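Local coordinates for lactaldehyde dehydrogenase (Escherichia coli, PDB 2IMP), which oxidises L-lactaldehyde irreversibly to L-lactate with NAD+ in fucose and rhamnose breakdown, and also acts on glycolaldehyde, at residues A[47-52]-A[172-177]; A[160-165]-A[226-231]; A[212-217]-A[238-243]. All coordinates share one frame; numbering follows the deposited sequence.

How the interactions relate
The three contacts lie along the adenosine and pyrophosphate half of the cofactor in the nucleotide-binding part of an aldehyde dehydrogenase subunit, their centres 13 to 15 Å apart. Along the chain, interaction 2 crosses both others, whereas interaction 1 closes before interaction 3 opens. Helix 155-168 leads into strand 172-176, and helix 209-218, strand 222-227 and helix 231-242 follow one another. Strands 172-176 and 222-227 belong to one sheet. Interactions 1 and 3 are joined by the Arg47–Glu215 salt bridge, and interactions 1 and 2 pack directly through Met163. Each holds a different part of NADH: interaction 1 the adenosine ribose, interaction 2 the pyrophosphate and interaction 3 the adenine.

Interaction 1 of 3, residues A[47-52]-A[172-177]; sequences RKAIDA and TIVIKP. With NAI (1,4-dihydronicotinamide adenine dinucleotide), chain D.
Val174, in the middle of a parallel strand of the Rossmann-type nucleotide-binding sheet, packs against Ala49 and Ile50 of helix 43-62, a good example of a helix laid on a sheet through very few side chains. The order along the strand tells how a buried apolar contact leads to a polar cofactor site. Thr172 opens it by hydrogen bonding through OG1 to Ala53 O, one turn beyond the touching residues of the helix. Ile173 turns the other way, packing on Phe202. Val174 then faces the helix, its CA 6.4 Å from Ala49 CA. With CG1 anti to the backbone N (chi1 177°), both methyls bear on Ala49: CG1 meets its CB at 3.7 Å, while CG2 lies closest to the helix backbone, 3.7 Å from Ala49 O, and also reaches Ile50 CG1 at 4.1 Å. The Ile50 and Val174 side chains cross at about a right angle, and Leu216 of helix 209-218 touches both. Ile175 again packs on Phe202, completing the alternation of the strand.

Lys176 returns to the side of Val174, but its chain is bent at both outer torsions (chi3 85°), which swings the amine round to the adenosine ribose. NZ donates to NADH O2B at 2.9 Å and to O3B at 3.0 Å, so it holds both ribose hydroxyls, and it also bonds to Gly207 O. Four oxygens thus compete for the three hydrogens of an ammonium, and at least one hydrogen is probably shared. Pro177 supplies the remaining acceptor as the strand ends. Lys176 NZ approaches Pro177 O at 2.9 Å, tilted 35° out of the carbonyl plane, and that same Pro177 O lies 3.8 Å from NADH O3B.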
loop_
_atom_site.group_PDB
_atom_site.type_symbol
_atom_site.label_atom_id
_atom_site.label_comp_id
_atom_site.label_asym_id
_atom_site.label_seq_id
_atom_site.Cartn_x
_atom_site.Cartn_y
_atom_site.Cartn_z
ATOM N N ARG A 47 7.245 -35.825 -12.339
ATOM C CA ARG A 47 5.798 -35.973 -12.290
ATOM C C ARG A 47 5.307 -36.530 -10.949
ATOM O O ARG A 47 4.296 -36.074 -10.417
ATOM C CB ARG A 47 5.299 -36.873 -13.423
ATOM C CG ARG A 47 5.611 -36.353 -14.804
ATOM C CD ARG A 47 4.717 -36.992 -15.859
ATOM N NE ARG A 47 5.039 -36.484 -17.190
ATOM C CZ ARG A 47 5.903 -37.057 -18.021
ATOM N NH1 ARG A 47 6.529 -38.172 -17.666
ATOM N NH2 ARG A 47 6.155 -36.504 -19.201
ATOM N N LYS A 48 6.025 -37.518 -10.417
ATOM C CA LYS A 48 5.659 -38.080 -9.123
ATOM C C LYS A 48 5.703 -37.002 -8.024
ATOM O O LYS A 48 4.815 -36.922 -7.171
ATOM C CB LYS A 48 6.603 -39.226 -8.745
ATOM C CG LYS A 48 6.466 -40.461 -9.619
ATOM C CD LYS A 48 7.521 -41.510 -9.271
ATOM C CE LYS A 48 7.491 -42.664 -10.269
ATOM N NZ LYS A 48 8.615 -43.625 -10.070
ATOM N N ALA A 49 6.747 -36.180 -8.073
ATOM C CA ALA A 49 6.901 -35.093 -7.116
ATOM C C ALA A 49 5.797 -34.038 -7.293
ATOM O O ALA A 49 5.194 -33.575 -6.325
ATOM C CB ALA A 49 8.280 -34.443 -7.273
ATOM N N ILE A 50 5.544 -33.679 -8.548
ATOM C CA ILE A 50 4.503 -32.715 -8.854
ATOM C C ILE A 50 3.111 -33.220 -8.434
ATOM O O ILE A 50 2.318 -32.470 -7.858
ATOM C CB ILE A 50 4.505 -32.361 -10.360
ATOM C CG1 ILE A 50 5.770 -31.559 -10.684
ATOM C CG2 ILE A 50 3.257 -31.562 -10.720
ATOM C CD1 ILE A 50 5.948 -31.241 -12.153
ATOM N N ASP A 51 2.832 -34.494 -8.708
ATOM C CA ASP A 51 1.552 -35.065 -8.306
ATOM C C ASP A 51 1.389 -35.064 -6.780
ATOM O O ASP A 51 0.295 -34.840 -6.258
ATOM C CB ASP A 51 1.389 -36.498 -8.836
ATOM C CG ASP A 51 1.214 -36.546 -10.344
ATOM O OD1 ASP A 51 0.666 -35.578 -10.911
ATOM O OD2 ASP A 51 1.610 -37.557 -10.961
ATOM N N ALA A 52 2.487 -35.331 -6.082
ATOM C CA ALA A 52 2.469 -35.315 -4.628
ATOM C C ALA A 52 2.218 -33.880 -4.105
ATOM O O ALA A 52 1.445 -33.661 -3.172
ATOM C CB ALA A 52 3.797 -35.851 -4.082
ATOM N N THR A 172 2.720 -25.262 -2.802
ATOM C CA THR A 172 3.603 -26.383 -2.534
ATOM C C THR A 172 4.728 -26.301 -3.567
ATOM O O THR A 172 4.581 -25.595 -4.568
ATOM C CB THR A 172 2.887 -27.756 -2.605
ATOM O OG1 THR A 172 2.216 -27.908 -3.862
ATOM C CG2 THR A 172 1.891 -27.877 -1.471
ATOM N N ILE A 173 5.841 -26.980 -3.351
ATOM C CA ILE A 173 6.914 -26.840 -4.310
ATOM C C ILE A 173 7.759 -28.094 -4.578
ATOM O O ILE A 173 7.885 -28.984 -3.733
ATOM C CB ILE A 173 7.861 -25.687 -3.859
ATOM C CG1 ILE A 173 8.757 -25.227 -5.013
ATOM C CG2 ILE A 173 8.722 -26.151 -2.691
ATOM C CD1 ILE A 173 9.671 -24.047 -4.640
ATOM N N VAL A 174 8.292 -28.137 -5.789
ATOM C CA VAL A 174 9.192 -29.178 -6.233
ATOM C C VAL A 174 10.480 -28.516 -6.704
ATOM O O VAL A 174 10.476 -27.735 -7.660
ATOM C CB VAL A 174 8.635 -30.000 -7.417
ATOM C CG1 VAL A 174 9.683 -31.025 -7.855
ATOM C CG2 VAL A 174 7.344 -30.703 -7.022
ATOM N N ILE A 175 11.571 -28.806 -6.018
ATOM C CA ILE A 175 12.840 -28.212 -6.365
ATOM C C ILE A 175 13.878 -29.159 -6.995
ATOM O O ILE A 175 13.992 -30.326 -6.613
ATOM C CB ILE A 175 13.474 -27.559 -5.111
ATOM C CG1 ILE A 175 12.729 -26.263 -4.780
ATOM C CG2 ILE A 175 14.964 -27.326 -5.324
ATOM C CD1 ILE A 175 13.203 -25.595 -3.529
ATOM N N LYS A 176 14.598 -28.638 -7.981
ATOM C CA LYS A 176 15.688 -29.371 -8.608
ATOM C C LYS A 176 16.975 -28.558 -8.513
ATOM O O LYS A 176 17.095 -27.501 -9.128
ATOM C CB LYS A 176 15.438 -29.675 -10.085
ATOM C CG LYS A 176 16.536 -30.595 -10.656
ATOM C CD LYS A 176 16.557 -30.651 -12.175
ATOM C CE LYS A 176 17.358 -29.510 -12.774
ATOM N NZ LYS A 176 18.814 -29.600 -12.424
ATOM N N PRO A 177 17.937 -29.025 -7.712
ATOM C CA PRO A 177 19.180 -28.265 -7.603
ATOM C C PRO A 177 20.022 -28.499 -8.871
ATOM O O PRO A 177 19.690 -29.356 -9.689
ATOM C CB PRO A 177 19.833 -28.873 -6.374
ATOM C CG PRO A 177 19.473 -30.342 -6.524
ATOM C CD PRO A 177 18.004 -30.286 -6.946
HETATM P PA NAI D . 22.358 -23.041 -15.982
HETATM O O1A NAI D . 21.210 -22.400 -16.643
HETATM O O2A NAI D . 23.267 -23.795 -16.959
HETATM O O5B NAI D . 21.821 -24.033 -14.851
HETATM C C5B NAI D . 20.947 -23.638 -13.805
HETATM C C4B NAI D . 19.800 -24.642 -13.608
HETATM O O4B NAI D . 18.979 -24.734 -14.774
HETATM C C3B NAI D . 20.259 -26.080 -13.319
HETATM O O3B NAI D . 19.469 -26.646 -12.276
HETATM C C2B NAI D . 20.104 -26.761 -14.664
HETATM O O2B NAI D . 20.002 -28.161 -14.633
HETATM C C1B NAI D . 18.880 -26.083 -15.224
HETATM N N9A NAI D . 18.788 -26.134 -16.714
HETATM C C8A NAI D . 19.777 -26.013 -17.690
HETATM N N7A NAI D . 19.192 -26.137 -18.920
HETATM C C5A NAI D . 17.866 -26.334 -18.751
HETATM C C6A NAI D . 16.798 -26.519 -19.653
HETATM N N6A NAI D . 17.008 -26.533 -20.968
HETATM N N1A NAI D . 15.500 -26.700 -19.152
HETATM C C2A NAI D . 15.263 -26.691 -17.770
HETATM N N3A NAI D . 16.332 -26.504 -16.878
HETATM C C4A NAI D . 17.605 -26.326 -17.365
HETATM O O3 NAI D . 23.135 -21.850 -15.239
HETATM P PN NAI D . 24.336 -21.976 -14.169
HETATM O O1N NAI D . 23.983 -22.909 -13.085
HETATM O O2N NAI D . 24.708 -20.575 -13.775
HETATM O O5D NAI D . 25.513 -22.559 -15.117
HETATM C C5D NAI D . 25.969 -23.888 -15.130
HETATM C C4D NAI D . 27.029 -23.980 -16.204
HETATM O O4D NAI D . 27.335 -25.351 -16.438
HETATM C C3D NAI D . 26.898 -23.381 -17.623
HETATM O O3D NAI D . 27.703 -22.224 -17.740
HETATM C C2D NAI D . 27.315 -24.474 -18.573
HETATM O O2D NAI D . 28.106 -24.004 -19.640
HETATM C C1D NAI D . 28.026 -25.446 -17.664
HETATM N N1N NAI D . 28.020 -26.826 -18.248
HETATM C C2N NAI D . 26.905 -27.631 -17.990
HETATM C C3N NAI D . 26.854 -28.949 -18.518
HETATM C C7N NAI D . 25.660 -29.838 -18.248
HETATM O O7N NAI D . 25.649 -31.121 -18.779
HETATM N N7N NAI D . 24.609 -29.454 -17.522
HETATM C C4N NAI D . 27.957 -29.420 -19.306
HETATM C C5N NAI D . 29.083 -28.584 -19.558
HETATM C C6N NAI D . 29.099 -27.279 -19.015
#

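Interaction 2 of 3, residues A[160-165]-A[226-231]; sequences ARKMAP and SMTGSV. With NAI (1,4-dihydronicotinamide adenine dinucleotide), chain D; LAC (lactic acid), chain E.
Lys162 crosses from helix 155-168 to the end of strand 222-227 and shares its amine between two hydroxyls, showing how a buried amine finds partners without a carboxylate in this contact. NZ donates to Ser226 OG at 2.9 Å and to Thr228 OG1 at 3.0 Å, acceptors two residues apart that point to the same side of the chain as it leaves the strand. The lysine chain runs extended past Ser226 OG, which lies alongside CD, and a last bend (chi4 -58°) puts NZ where it reaches both hydroxyls. A methionine in its place has no N-H to offer, and Ser226 OG and Thr228 OG1, left without this shared donor, would probably be freer to rotate.

A water lies 2.8 Å from Thr228 OG1 and accepts a weak bond from Arg161 NH1 at 3.0 Å. In the active site Arg161 binds the product lactate, modelled at half occupancy. Lactate O lies at the edge of the guanidinium, in its plane, and Arg161 NH1 donates to it at 2.8 Å, almost straight at 176°; Asn286 and Glu251 complete the grip. Arg161 NH2 forms salt bridges with Asp461 and Glu443, probably fixing its turn. At Gly229 a side chain would run into NADH O3 and, at these backbone angles, jam against the preceding carbonyl O. Ser230 N is shared between O3 and O1A, and Ser230 OG donates to NADH O1A at 2.8 Å; as N-cap, the same hydroxyl bonds to Ala233 N.

Helix 98-116 packs on Ala160 and Ala164, and helix 65-81 on Met163. Strand 222-227 pairs through Ser226 with strand 134-149, so the contact lies at the sheet's end, where the chain passes on to lactate and pyrophosphate.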
loop_
_atom_site.group_PDB
_atom_site.type_symbol
_atom_site.label_atom_id
_atom_site.label_comp_id
_atom_site.label_asym_id
_atom_site.label_seq_id
_atom_site.Cartn_x
_atom_site.Cartn_y
_atom_site.Cartn_z
ATOM N N ALA A 160 15.999 -21.542 -0.497
ATOM C CA ALA A 160 15.143 -20.746 0.363
ATOM C C ALA A 160 14.496 -19.565 -0.370
ATOM O O ALA A 160 13.321 -19.261 -0.163
ATOM C CB ALA A 160 15.943 -20.232 1.563
ATOM N N ARG A 161 15.276 -18.915 -1.228
ATOM C CA ARG A 161 14.767 -17.776 -1.974
ATOM C C ARG A 161 13.477 -18.104 -2.746
ATOM O O ARG A 161 12.647 -17.225 -2.996
ATOM C CB ARG A 161 15.830 -17.263 -2.938
ATOM C CG ARG A 161 15.517 -15.894 -3.532
ATOM C CD ARG A 161 16.642 -15.432 -4.450
ATOM N NE ARG A 161 17.086 -14.086 -4.116
ATOM C CZ ARG A 161 18.121 -13.472 -4.680
ATOM N NH1 ARG A 161 18.833 -14.084 -5.624
ATOM N NH2 ARG A 161 18.452 -12.246 -4.292
ATOM N N LYS A 162 13.324 -19.374 -3.115
ATOM C CA LYS A 162 12.127 -19.795 -3.826
ATOM C C LYS A 162 11.089 -20.511 -2.924
ATOM O O LYS A 162 9.929 -20.143 -2.928
ATOM C CB LYS A 162 12.499 -20.690 -5.018
ATOM C CG LYS A 162 13.481 -20.031 -5.981
ATOM C CD LYS A 162 13.841 -20.937 -7.152
ATOM C CE LYS A 162 15.009 -20.360 -7.955
ATOM N NZ LYS A 162 14.731 -18.998 -8.496
ATOM N N MET A 163 11.527 -21.497 -2.140
ATOM C CA MET A 163 10.610 -22.241 -1.277
ATOM C C MET A 163 9.986 -21.461 -0.088
ATOM O O MET A 163 8.835 -21.708 0.270
ATOM C CB MET A 163 11.289 -23.526 -0.755
ATOM C CG MET A 163 12.287 -23.343 0.389
ATOM S SD MET A 163 11.522 -23.172 2.033
ATOM C CE MET A 163 11.042 -24.853 2.378
ATOM N N ALA A 164 10.736 -20.539 0.510
ATOM C CA ALA A 164 10.216 -19.769 1.636
ATOM C C ALA A 164 8.955 -18.930 1.275
ATOM O O ALA A 164 7.912 -19.063 1.919
ATOM C CB ALA A 164 11.321 -18.867 2.214
ATOM N N PRO A 165 9.045 -18.079 0.237
ATOM C CA PRO A 165 7.885 -17.266 -0.161
ATOM C C PRO A 165 6.762 -18.207 -0.664
ATOM O O PRO A 165 5.585 -18.001 -0.377
ATOM C CB PRO A 165 8.424 -16.402 -1.302
ATOM C CG PRO A 165 9.922 -16.451 -1.128
ATOM C CD PRO A 165 10.190 -17.834 -0.655
ATOM N N SER A 226 10.006 -21.302 -11.308
ATOM C CA SER A 226 11.012 -20.332 -10.916
ATOM C C SER A 226 12.429 -20.846 -11.143
ATOM O O SER A 226 12.770 -21.949 -10.717
ATOM C CB SER A 226 10.843 -19.953 -9.444
ATOM O OG SER A 226 11.862 -19.049 -9.045
ATOM N N MET A 227 13.245 -20.048 -11.816
ATOM C CA MET A 227 14.602 -20.465 -12.097
ATOM C C MET A 227 15.656 -19.353 -12.093
ATOM O O MET A 227 15.398 -18.217 -12.494
ATOM C CB MET A 227 14.640 -21.204 -13.445
ATOM C CG MET A 227 16.039 -21.516 -13.975
ATOM S SD MET A 227 16.726 -20.223 -15.044
ATOM C CE MET A 227 18.306 -20.947 -15.488
ATOM N N THR A 228 16.836 -19.708 -11.610
ATOM C CA THR A 228 17.965 -18.805 -11.587
ATOM C C THR A 228 19.171 -19.457 -12.288
ATOM O O THR A 228 19.429 -20.647 -12.077
ATOM C CB THR A 228 18.344 -18.431 -10.147
ATOM O OG1 THR A 228 17.233 -17.774 -9.521
ATOM C CG2 THR A 228 19.550 -17.498 -10.137
ATOM N N GLY A 229 19.865 -18.697 -13.134
ATOM C CA GLY A 229 21.011 -19.242 -13.847
ATOM C C GLY A 229 21.317 -18.568 -15.177
ATOM O O GLY A 229 21.194 -17.351 -15.301
ATOM N N SER A 230 21.707 -19.358 -16.178
ATOM C CA SER A 230 22.057 -18.821 -17.498
ATOM C C SER A 230 20.867 -18.386 -18.362
ATOM O O SER A 230 19.788 -18.976 -18.291
ATOM C CB SER A 230 22.874 -19.842 -18.298
ATOM O OG SER A 230 22.045 -20.879 -18.802
ATOM N N VAL A 231 21.086 -17.360 -19.177
ATOM C CA VAL A 231 20.045 -16.863 -20.059
ATOM C C VAL A 231 19.593 -17.927 -21.086
ATOM O O VAL A 231 18.432 -17.961 -21.495
ATOM C CB VAL A 231 20.512 -15.586 -20.811
ATOM C CG1 VAL A 231 21.678 -15.908 -21.724
ATOM C CG2 VAL A 231 19.360 -15.004 -21.607
HETATM P PA NAI D . 22.358 -23.041 -15.982
HETATM O O1A NAI D . 21.210 -22.400 -16.643
HETATM O O2A NAI D . 23.267 -23.795 -16.959
HETATM O O5B NAI D . 21.821 -24.033 -14.851
HETATM C C5B NAI D . 20.947 -23.638 -13.805
HETATM C C4B NAI D . 19.800 -24.642 -13.608
HETATM O O4B NAI D . 18.979 -24.734 -14.774
HETATM C C3B NAI D . 20.259 -26.080 -13.319
HETATM O O3B NAI D . 19.469 -26.646 -12.276
HETATM C C2B NAI D . 20.104 -26.761 -14.664
HETATM O O2B NAI D . 20.002 -28.161 -14.633
HETATM C C1B NAI D . 18.880 -26.083 -15.224
HETATM N N9A NAI D . 18.788 -26.134 -16.714
HETATM C C8A NAI D . 19.777 -26.013 -17.690
HETATM N N7A NAI D . 19.192 -26.137 -18.920
HETATM C C5A NAI D . 17.866 -26.334 -18.751
HETATM C C6A NAI D . 16.798 -26.519 -19.653
HETATM N N6A NAI D . 17.008 -26.533 -20.968
HETATM N N1A NAI D . 15.500 -26.700 -19.152
HETATM C C2A NAI D . 15.263 -26.691 -17.770
HETATM N N3A NAI D . 16.332 -26.504 -16.878
HETATM C C4A NAI D . 17.605 -26.326 -17.365
HETATM O O3 NAI D . 23.135 -21.850 -15.239
HETATM P PN NAI D . 24.336 -21.976 -14.169
HETATM O O1N NAI D . 23.983 -22.909 -13.085
HETATM O O2N NAI D . 24.708 -20.575 -13.775
HETATM O O5D NAI D . 25.513 -22.559 -15.117
HETATM C C5D NAI D . 25.969 -23.888 -15.130
HETATM C C4D NAI D . 27.029 -23.980 -16.204
HETATM O O4D NAI D . 27.335 -25.351 -16.438
HETATM C C3D NAI D . 26.898 -23.381 -17.623
HETATM O O3D NAI D . 27.703 -22.224 -17.740
HETATM C C2D NAI D . 27.315 -24.474 -18.573
HETATM O O2D NAI D . 28.106 -24.004 -19.640
HETATM C C1D NAI D . 28.026 -25.446 -17.664
HETATM N N1N NAI D . 28.020 -26.826 -18.248
HETATM C C2N NAI D . 26.905 -27.631 -17.990
HETATM C C3N NAI D . 26.854 -28.949 -18.518
HETATM C C7N NAI D . 25.660 -29.838 -18.248
HETATM O O7N NAI D . 25.649 -31.121 -18.779
HETATM N N7N NAI D . 24.609 -29.454 -17.522
HETATM C C4N NAI D . 27.957 -29.420 -19.306
HETATM C C5N NAI D . 29.083 -28.584 -19.558
HETATM C C6N NAI D . 29.099 -27.279 -19.015
HETATM C C LAC E . 22.146 -13.300 -6.628
HETATM C CA LAC E . 22.633 -14.557 -7.284
HETATM C CB LAC E . 22.947 -15.609 -6.206
HETATM O O LAC E . 21.011 -12.884 -6.859
HETATM O OHN LAC E . 21.607 -15.098 -8.135
HETATM O OXT LAC E . 22.971 -12.615 -5.829
HETATM O O HOH W 1 17.682 -15.392 -8.075
#

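Interaction 3 of 3, residues A[212-217]-A[238-243]; sequences VGQELA and MATAAK. With NAI (1,4-dihydronicotinamide adenine dinucleotide), chain D.
The carboxamide of Gln214 is the flat group here, and its two ends are divided between Thr240 and the adenine of NADH. NE2 donates to adenine N1A at 2.8 Å, nearly straight at 176°, which is how this NAD+-binding residue recognises the base, while OE1 accepts from Thr240 OG1 at 2.5 Å. That length is doubtful, the more so because Thr240 OG1 also bonds to Lys236 O and its one hydrogen cannot fully serve both. With both ends engaged, the amide is probably held against flipping, Thr240 being the second-shell residue that orients it. A bend at chi2 (-69°) brings the end of Gln214 across to the second helix. A side chain at Gly213 would strike adenine N3A.

Thr240 CG2 rests against Ala217 CB at 4.3 Å, and Ala241 CA makes a CH···O contact with Ala217 O at 3.6 Å. The axes of the two short segments pass 9.0 Å apart and cross at -43°, with Ala217 CA and Ala241 CA nearest at 5.3 Å.

In the Rossmann-type domain, helices 209-218 and 231-242 precede and follow strand 222-227. Helix 43-62 backs the first; from the second, Ala241 and Ala242 pack on Met238 of a neighbouring subunit.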
loop_
_atom_site.group_PDB
_atom_site.type_symbol
_atom_site.label_atom_id
_atom_site.label_comp_id
_atom_site.label_asym_id
_atom_site.label_seq_id
_atom_site.Cartn_x
_atom_site.Cartn_y
_atom_site.Cartn_z
ATOM N N VAL A 212 14.815 -33.547 -16.198
ATOM C CA VAL A 212 14.027 -33.152 -15.046
ATOM C C VAL A 212 13.609 -31.664 -15.073
ATOM O O VAL A 212 12.450 -31.336 -14.827
ATOM C CB VAL A 212 14.798 -33.427 -13.737
ATOM C CG1 VAL A 212 13.933 -33.065 -12.531
ATOM C CG2 VAL A 212 15.209 -34.900 -13.681
ATOM N N GLY A 213 14.563 -30.787 -15.378
ATOM C CA GLY A 213 14.270 -29.364 -15.430
ATOM C C GLY A 213 13.136 -29.045 -16.385
ATOM O O GLY A 213 12.227 -28.278 -16.056
ATOM N N GLN A 214 13.190 -29.626 -17.580
ATOM C CA GLN A 214 12.147 -29.396 -18.569
ATOM C C GLN A 214 10.757 -29.866 -18.109
ATOM O O GLN A 214 9.749 -29.222 -18.413
ATOM C CB GLN A 214 12.521 -30.059 -19.893
ATOM C CG GLN A 214 13.465 -29.215 -20.739
ATOM C CD GLN A 214 12.794 -27.964 -21.292
ATOM O OE1 GLN A 214 11.861 -28.054 -22.085
ATOM N NE2 GLN A 214 13.266 -26.792 -20.870
ATOM N N GLU A 215 10.709 -30.977 -17.380
ATOM C CA GLU A 215 9.427 -31.466 -16.875
ATOM C C GLU A 215 8.849 -30.502 -15.796
ATOM O O GLU A 215 7.637 -30.306 -15.697
ATOM C CB GLU A 215 9.593 -32.884 -16.309
ATOM C CG GLU A 215 8.318 -33.556 -15.804
ATOM C CD GLU A 215 7.190 -33.614 -16.836
ATOM O OE1 GLU A 215 7.472 -33.667 -18.048
ATOM O OE2 GLU A 215 6.011 -33.627 -16.425
ATOM N N LEU A 216 9.737 -29.891 -15.018
ATOM C CA LEU A 216 9.300 -28.942 -14.006
ATOM C C LEU A 216 8.760 -27.637 -14.640
ATOM O O LEU A 216 8.000 -26.889 -14.022
ATOM C CB LEU A 216 10.448 -28.627 -13.038
ATOM C CG LEU A 216 10.955 -29.806 -12.192
ATOM C CD1 LEU A 216 12.094 -29.347 -11.296
ATOM C CD2 LEU A 216 9.823 -30.386 -11.354
ATOM N N ALA A 217 9.166 -27.393 -15.882
ATOM C CA ALA A 217 8.714 -26.221 -16.614
ATOM C C ALA A 217 7.493 -26.496 -17.524
ATOM O O ALA A 217 6.624 -25.633 -17.694
ATOM C CB ALA A 217 9.863 -25.653 -17.455
ATOM N N MET A 238 11.276 -20.862 -20.427
ATOM C CA MET A 238 10.128 -20.046 -20.774
ATOM C C MET A 238 9.402 -20.560 -22.024
ATOM O O MET A 238 8.176 -20.583 -22.067
ATOM C CB MET A 238 10.548 -18.589 -20.983
ATOM C CG MET A 238 9.378 -17.639 -21.203
ATOM S SD MET A 238 9.897 -15.909 -21.225
ATOM C CE MET A 238 8.359 -15.114 -21.749
ATOM N N ALA A 239 10.172 -20.966 -23.032
ATOM C CA ALA A 239 9.570 -21.499 -24.238
ATOM C C ALA A 239 8.686 -22.721 -23.912
ATOM O O ALA A 239 7.576 -22.863 -24.426
ATOM C CB ALA A 239 10.658 -21.892 -25.236
ATOM N N THR A 240 9.194 -23.582 -23.037
ATOM C CA THR A 240 8.451 -24.766 -22.635
ATOM C C THR A 240 7.220 -24.422 -21.786
ATOM O O THR A 240 6.152 -25.014 -21.954
ATOM C CB THR A 240 9.367 -25.741 -21.877
ATOM O OG1 THR A 240 10.372 -26.220 -22.780
ATOM C CG2 THR A 240 8.581 -26.918 -21.330
ATOM N N ALA A 241 7.379 -23.451 -20.890
ATOM C CA ALA A 241 6.265 -23.012 -20.062
ATOM C C ALA A 241 5.108 -22.455 -20.919
ATOM O O ALA A 241 3.936 -22.584 -20.568
ATOM C CB ALA A 241 6.739 -21.950 -19.068
ATOM N N ALA A 242 5.473 -21.859 -22.052
ATOM C CA ALA A 242 4.512 -21.287 -22.978
ATOM C C ALA A 242 3.417 -22.275 -23.421
ATOM O O ALA A 242 2.262 -21.889 -23.596
ATOM C CB ALA A 242 5.242 -20.733 -24.206
ATOM N N LYS A 243 3.794 -23.539 -23.596
ATOM C CA LYS A 243 2.847 -24.570 -24.008
ATOM C C LYS A 243 1.575 -24.642 -23.130
ATOM O O LYS A 243 0.493 -24.967 -23.610
ATOM C CB LYS A 243 3.536 -25.941 -24.019
ATOM C CG LYS A 243 4.616 -26.076 -25.090
ATOM C CD LYS A 243 5.225 -27.477 -25.100
ATOM C CE LYS A 243 6.110 -27.695 -26.327
ATOM N NZ LYS A 243 7.244 -26.728 -26.414
HETATM P PA NAI D . 22.358 -23.041 -15.982
HETATM O O1A NAI D . 21.210 -22.400 -16.643
HETATM O O2A NAI D . 23.267 -23.795 -16.959
HETATM O O5B NAI D . 21.821 -24.033 -14.851
HETATM C C5B NAI D . 20.947 -23.638 -13.805
HETATM C C4B NAI D . 19.800 -24.642 -13.608
HETATM O O4B NAI D . 18.979 -24.734 -14.774
HETATM C C3B NAI D . 20.259 -26.080 -13.319
HETATM O O3B NAI D . 19.469 -26.646 -12.276
HETATM C C2B NAI D . 20.104 -26.761 -14.664
HETATM O O2B NAI D . 20.002 -28.161 -14.633
HETATM C C1B NAI D . 18.880 -26.083 -15.224
HETATM N N9A NAI D . 18.788 -26.134 -16.714
HETATM C C8A NAI D . 19.777 -26.013 -17.690
HETATM N N7A NAI D . 19.192 -26.137 -18.920
HETATM C C5A NAI D . 17.866 -26.334 -18.751
HETATM C C6A NAI D . 16.798 -26.519 -19.653
HETATM N N6A NAI D . 17.008 -26.533 -20.968
HETATM N N1A NAI D . 15.500 -26.700 -19.152
HETATM C C2A NAI D . 15.263 -26.691 -17.770
HETATM N N3A NAI D . 16.332 -26.504 -16.878
HETATM C C4A NAI D . 17.605 -26.326 -17.365
HETATM O O3 NAI D . 23.135 -21.850 -15.239
HETATM P PN NAI D . 24.336 -21.976 -14.169
HETATM O O1N NAI D . 23.983 -22.909 -13.085
HETATM O O2N NAI D . 24.708 -20.575 -13.775
HETATM O O5D NAI D . 25.513 -22.559 -15.117
HETATM C C5D NAI D . 25.969 -23.888 -15.130
HETATM C C4D NAI D . 27.029 -23.980 -16.204
HETATM O O4D NAI D . 27.335 -25.351 -16.438
HETATM C C3D NAI D . 26.898 -23.381 -17.623
HETATM O O3D NAI D . 27.703 -22.224 -17.740
HETATM C C2D NAI D . 27.315 -24.474 -18.573
HETATM O O2D NAI D . 28.106 -24.004 -19.640
HETATM C C1D NAI D . 28.026 -25.446 -17.664
HETATM N N1N NAI D . 28.020 -26.826 -18.248
HETATM C C2N NAI D . 26.905 -27.631 -17.990
HETATM C C3N NAI D . 26.854 -28.949 -18.518
HETATM C C7N NAI D . 25.660 -29.838 -18.248
HETATM O O7N NAI D . 25.649 -31.121 -18.779
HETATM N N7N NAI D . 24.609 -29.454 -17.522
HETATM C C4N NAI D . 27.957 -29.420 -19.306
HETATM C C5N NAI D . 29.083 -28.584 -19.558
HETATM C C6N NAI D . 29.099 -27.279 -19.015
#